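Local coordinates for beta-lactamase domain protein (Burkholderia ambifaria, PDB 5I0P) that binds two zinc ions in a metallo-beta-lactamase fold and is probably a metal-dependent hydrolase of undetermined substrate, at residues D296-E301 against L339-L344. Sequence-based numbering, arbitrary orientation.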
# COMPACT_ATOMS: atom_id res chain seq x y z
N ASP A 296 -16.35 -10.60 -2.62
CA ASP A 296 -17.72 -11.09 -2.48
C ASP A 296 -17.75 -12.57 -2.21
O ASP A 296 -18.49 -13.02 -1.33
CB ASP A 296 -18.53 -10.72 -3.72
CG ASP A 296 -19.05 -9.28 -3.65
OD1 ASP A 296 -19.06 -8.71 -2.52
OD2 ASP A 296 -19.42 -8.70 -4.70
N ALA A 297 -16.90 -13.33 -2.88
CA ALA A 297 -16.81 -14.75 -2.61
C ALA A 297 -16.31 -15.01 -1.20
O ALA A 297 -16.81 -15.91 -0.52
CB ALA A 297 -15.89 -15.42 -3.63
N ARG A 298 -15.32 -14.25 -0.75
CA ARG A 298 -14.83 -14.41 0.62
C ARG A 298 -15.93 -14.14 1.64
O ARG A 298 -16.16 -14.94 2.56
CB ARG A 298 -13.62 -13.49 0.84
CG ARG A 298 -12.29 -14.20 1.11
CD ARG A 298 -11.73 -14.88 -0.14
NE ARG A 298 -12.41 -16.14 -0.51
CZ ARG A 298 -12.68 -16.51 -1.77
NH1 ARG A 298 -12.33 -15.73 -2.79
NH2 ARG A 298 -13.29 -17.68 -2.01
N LEU A 299 -16.67 -13.04 1.45
CA LEU A 299 -17.76 -12.68 2.36
C LEU A 299 -18.85 -13.74 2.38
O LEU A 299 -19.40 -14.06 3.44
CB LEU A 299 -18.36 -11.34 1.94
CG LEU A 299 -17.54 -10.11 2.27
CD1 LEU A 299 -18.07 -8.86 1.51
CD2 LEU A 299 -17.54 -9.93 3.80
N GLU A 300 -19.18 -14.29 1.23
CA GLU A 300 -20.22 -15.30 1.17
C GLU A 300 -19.80 -16.56 1.94
O GLU A 300 -20.62 -17.17 2.64
CB GLU A 300 -20.56 -15.58 -0.29
CG GLU A 300 -21.82 -16.42 -0.50
CD GLU A 300 -23.08 -15.80 0.15
OE1 GLU A 300 -23.12 -14.57 0.40
OE2 GLU A 300 -24.03 -16.56 0.41
N GLU A 301 -18.53 -16.93 1.87
CA GLU A 301 -18.08 -18.08 2.64
C GLU A 301 -18.24 -17.82 4.12
O GLU A 301 -18.58 -18.73 4.89
CB GLU A 301 -16.63 -18.45 2.30
CG GLU A 301 -16.50 -18.88 0.85
CD GLU A 301 -15.07 -19.02 0.38
OE1 GLU A 301 -14.88 -19.56 -0.73
OE2 GLU A 301 -14.14 -18.57 1.09
N LEU A 339 -11.40 -11.10 10.71
CA LEU A 339 -12.12 -10.06 11.43
C LEU A 339 -12.65 -8.96 10.51
O LEU A 339 -13.74 -8.42 10.74
CB LEU A 339 -11.23 -9.44 12.49
CG LEU A 339 -11.72 -9.63 13.91
CD1 LEU A 339 -10.95 -8.67 14.79
CD2 LEU A 339 -13.23 -9.38 13.99
N ALA A 340 -11.90 -8.61 9.46
CA ALA A 340 -12.38 -7.60 8.52
C ALA A 340 -13.65 -8.06 7.80
O ALA A 340 -14.55 -7.25 7.55
CB ALA A 340 -11.27 -7.26 7.54
N HIS A 341 -13.73 -9.33 7.42
CA HIS A 341 -14.95 -9.81 6.75
C HIS A 341 -16.10 -9.94 7.74
O HIS A 341 -17.25 -9.60 7.41
CB HIS A 341 -14.68 -11.15 6.06
CG HIS A 341 -13.70 -11.04 4.94
ND1 HIS A 341 -12.35 -10.89 5.16
CD2 HIS A 341 -13.88 -10.89 3.60
CE1 HIS A 341 -11.73 -10.71 4.00
NE2 HIS A 341 -12.64 -10.70 3.04
N LEU A 342 -15.82 -10.43 8.94
CA LEU A 342 -16.86 -10.51 9.95
C LEU A 342 -17.39 -9.13 10.31
O LEU A 342 -18.60 -8.95 10.45
CB LEU A 342 -16.34 -11.23 11.18
CG LEU A 342 -16.16 -12.73 11.01
CD1 LEU A 342 -15.26 -13.29 12.12
CD2 LEU A 342 -17.51 -13.41 11.01
N ASN A 343 -16.49 -8.13 10.47
CA ASN A 343 -16.94 -6.79 10.88
C ASN A 343 -17.77 -6.12 9.80
O ASN A 343 -18.68 -5.35 10.10
CB ASN A 343 -15.75 -5.91 11.24
CG ASN A 343 -15.35 -6.07 12.66
OD1 ASN A 343 -15.84 -7.01 13.32
ND2 ASN A 343 -14.46 -5.20 13.15
N LEU A 344 -17.45 -6.36 8.54
CA LEU A 344 -18.26 -5.76 7.49
C LEU A 344 -19.69 -6.27 7.58
O LEU A 344 -20.65 -5.49 7.56
CB LEU A 344 -17.64 -6.05 6.12
CG LEU A 344 -18.25 -5.50 4.84
CD1 LEU A 344 -17.21 -5.61 3.71
CD2 LEU A 344 -19.56 -6.20 4.42
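L299 and H341 both place CG opposite the carbonyl carbon and beside the backbone N (chi1 -75° and -65°), which sends the leucine fork and the imidazole toward each other between the two helices. There the two side chains cross at about a right angle. CD2 of L299 arrives at the edge of the imidazole, near the ring plane, 3.8 Å from CD2 of H341, and also packs 3.6 Å from the H341 backbone O. The other methyl of the fork, L299 CD1, rests 4.0 Å from CD1 of L344. One residue earlier on the same helix, R298 runs alongside the histidine, its CB 3.7 Å from H341 NE2 in an oblique approach. Bends at chi2 and chi3 then carry the guanidinium away to a salt bridge, R298 NH2 to E301 OE1 at 2.8 Å; the oxygen lies near the guanidinium plane, while the nitrogen meets the carboxylate from above. A weak hydrogen bond joins R298 NE to E301 OE2. No hydrogen bond spans the two segments; H341 ND1 instead bonds to E337 O within its own helix, which helps fix the ring's rotation. L254 of helix 253-260 touches L299, H341 and L344, and M320 of helix 313-320 touches R298 and H341. The segment axes, 9.8 Å apart, cross at -77°, a steep van der Waals packing of long helix 284-308 against helix 333-347 of the metallo-beta-lactamase-like C-terminal domain, a helix-turn-helix clan family.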